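Local atomic coordinates of GH127 beta-L-arabinofuranoside (Geobacillus stearothermophilus, PDB entry 4QK0), a protein that probably hydrolyses terminal beta-L-arabinofuranosyl linkages in arabinose-containing sugars, as a family 127 glycoside hydrolase. Residues E582-P587 with V593-G598. Numbering follows the deposited sequence.
Sequences EAHFEP and VVVITG
The imidazole of H584 lies across the side chain of V595, whose CG2 makes a CH-pi contact from one face, 3.8 Å from the ring centroid and 27° off the normal. T597 CG2 comes instead to the ring's edge, a looser approach to CE1. H584 holds CG between its backbone N and carbonyl carbon (chi1 67°), which swings the ring over the neighbouring strand. In this pose H584 NE2 donates to E586 OE2 at 2.8 Å; OE2 lies close to the ring plane, whereas NE2 comes from above the plane of the carboxylate. A bend at chi2 (-79°) turns the E586 carboxylate toward the imidazole, while its CG packs 3.9 Å from V595 CG1. With an alanine here, H584 NE2 would probably lose its acceptor, the imidazole would be less restrained from turning, and V595 CG1 would lose its contact with the glutamate CG. These contacts decorate an antiparallel beta hairpin of the C-terminal domain, in which E582, H584 and E586 form hydrogen-bonded pairs with T597, V595 and V593. Of the six backbone bonds the longest, V593 N to E586 O, stretches to 3.3 Å beside the turn. On the reverse face A583 CB packs 3.7 Å from V594 CG1, and V594 CG2 meets the edge of the F585 ring at CD1, 3.9 Å away. Further out, R554 of strand 549-554 touches both A583 and V594, while R626 of strand 620-629 contacts E586 and T597. Backbone bonds from I596 to A627 and from G598 to F625 join strand 593-603 to strand 620-629.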
loop_
_atom_site.group_PDB
_atom_site.type_symbol
_atom_site.label_atom_id
_atom_site.label_comp_id
_atom_site.label_asym_id
_atom_site.label_seq_id
_atom_site.Cartn_x
_atom_site.Cartn_y
_atom_site.Cartn_z
ATOM N N GLU A 582 -29.089 -17.937 2.767
ATOM C CA GLU A 582 -29.508 -19.046 3.614
ATOM C C GLU A 582 -28.284 -19.541 4.365
ATOM O O GLU A 582 -27.181 -19.409 3.886
ATOM C CB GLU A 582 -30.067 -20.219 2.797
ATOM C CG GLU A 582 -31.227 -19.908 1.847
ATOM C CD GLU A 582 -32.603 -19.940 2.512
ATOM O OE1 GLU A 582 -33.635 -19.923 1.796
ATOM O OE2 GLU A 582 -32.671 -19.981 3.752
ATOM N N ALA A 583 -28.495 -20.114 5.544
ATOM C CA ALA A 583 -27.426 -20.671 6.347
ATOM C C ALA A 583 -27.761 -22.069 6.709
ATOM O O ALA A 583 -28.899 -22.366 6.956
ATOM C CB ALA A 583 -27.234 -19.856 7.614
ATOM N N HIS A 584 -26.770 -22.933 6.768
ATOM C CA HIS A 584 -27.018 -24.274 7.308
ATOM C C HIS A 584 -25.722 -24.852 7.805
ATOM O O HIS A 584 -24.622 -24.418 7.412
ATOM C CB HIS A 584 -27.635 -25.216 6.247
ATOM C CG HIS A 584 -26.704 -25.540 5.124
ATOM N ND1 HIS A 584 -26.561 -24.724 4.025
ATOM C CD2 HIS A 584 -25.824 -26.552 4.950
ATOM C CE1 HIS A 584 -25.635 -25.214 3.218
ATOM N NE2 HIS A 584 -25.173 -26.327 3.755
ATOM N N PHE A 585 -25.849 -25.873 8.642
ATOM C CA PHE A 585 -24.701 -26.477 9.301
ATOM C C PHE A 585 -24.070 -27.522 8.407
ATOM O O PHE A 585 -24.771 -28.316 7.816
ATOM C CB PHE A 585 -25.143 -27.056 10.665
ATOM C CG PHE A 585 -24.007 -27.489 11.528
ATOM C CD1 PHE A 585 -23.125 -26.564 12.015
ATOM C CD2 PHE A 585 -23.809 -28.828 11.836
ATOM C CE1 PHE A 585 -22.037 -26.947 12.783
ATOM C CE2 PHE A 585 -22.723 -29.222 12.609
ATOM C CZ PHE A 585 -21.846 -28.273 13.090
ATOM N N GLU A 586 -22.738 -27.520 8.318
ATOM C CA GLU A 586 -21.972 -28.539 7.613
ATOM C C GLU A 586 -21.072 -29.271 8.604
ATOM O O GLU A 586 -19.977 -28.796 8.925
ATOM C CB GLU A 586 -21.089 -27.927 6.542
ATOM C CG GLU A 586 -21.835 -27.355 5.348
ATOM C CD GLU A 586 -22.286 -28.418 4.350
ATOM O OE1 GLU A 586 -21.972 -29.641 4.534
ATOM O OE2 GLU A 586 -23.011 -28.026 3.416
ATOM N N PRO A 587 -21.522 -30.440 9.096
ATOM C CA PRO A 587 -20.765 -31.066 10.176
ATOM C C PRO A 587 -19.353 -31.429 9.801
ATOM O O PRO A 587 -18.512 -31.410 10.659
ATOM C CB PRO A 587 -21.569 -32.333 10.530
ATOM C CG PRO A 587 -22.752 -32.367 9.633
ATOM C CD PRO A 587 -22.641 -31.265 8.617
ATOM N N VAL A 593 -19.154 -26.238 10.826
ATOM C CA VAL A 593 -19.438 -24.839 10.790
ATOM C C VAL A 593 -20.733 -24.587 10.090
ATOM O O VAL A 593 -21.141 -25.372 9.250
ATOM C CB VAL A 593 -18.339 -24.051 10.068
ATOM C CG1 VAL A 593 -17.004 -24.235 10.762
ATOM C CG2 VAL A 593 -18.214 -24.426 8.580
ATOM N N VAL A 594 -21.372 -23.463 10.406
ATOM C CA VAL A 594 -22.457 -23.020 9.611
ATOM C C VAL A 594 -21.853 -22.311 8.357
ATOM O O VAL A 594 -20.908 -21.508 8.451
ATOM C CB VAL A 594 -23.379 -22.074 10.386
ATOM C CG1 VAL A 594 -24.418 -21.445 9.457
ATOM C CG2 VAL A 594 -24.125 -22.817 11.479
ATOM N N VAL A 595 -22.438 -22.563 7.187
ATOM C CA VAL A 595 -22.017 -21.862 5.964
ATOM C C VAL A 595 -23.170 -21.031 5.504
ATOM O O VAL A 595 -24.313 -21.302 5.852
ATOM C CB VAL A 595 -21.596 -22.819 4.839
ATOM C CG1 VAL A 595 -20.507 -23.730 5.311
ATOM C CG2 VAL A 595 -22.779 -23.643 4.363
ATOM N N ILE A 596 -22.876 -20.002 4.704
ATOM C CA ILE A 596 -23.926 -19.135 4.139
ATOM C C ILE A 596 -23.885 -19.233 2.625
ATOM O O ILE A 596 -22.807 -19.218 2.034
ATOM C CB ILE A 596 -23.711 -17.685 4.572
ATOM C CG1 ILE A 596 -23.974 -17.570 6.066
ATOM C CG2 ILE A 596 -24.593 -16.734 3.773
ATOM C CD1 ILE A 596 -23.596 -16.247 6.625
ATOM N N THR A 597 -25.054 -19.377 1.996
ATOM C CA THR A 597 -25.104 -19.574 0.560
ATOM C C THR A 597 -26.096 -18.640 -0.038
ATOM O O THR A 597 -27.026 -18.209 0.618
ATOM C CB THR A 597 -25.420 -21.053 0.137
ATOM O OG1 THR A 597 -26.732 -21.406 0.559
ATOM C CG2 THR A 597 -24.434 -22.059 0.740
ATOM N N GLY A 598 -25.909 -18.383 -1.322
ATOM C CA GLY A 598 -26.829 -17.545 -2.097
ATOM C C GLY A 598 -26.371 -17.434 -3.528
ATOM O O GLY A 598 -25.537 -18.229 -4.011
#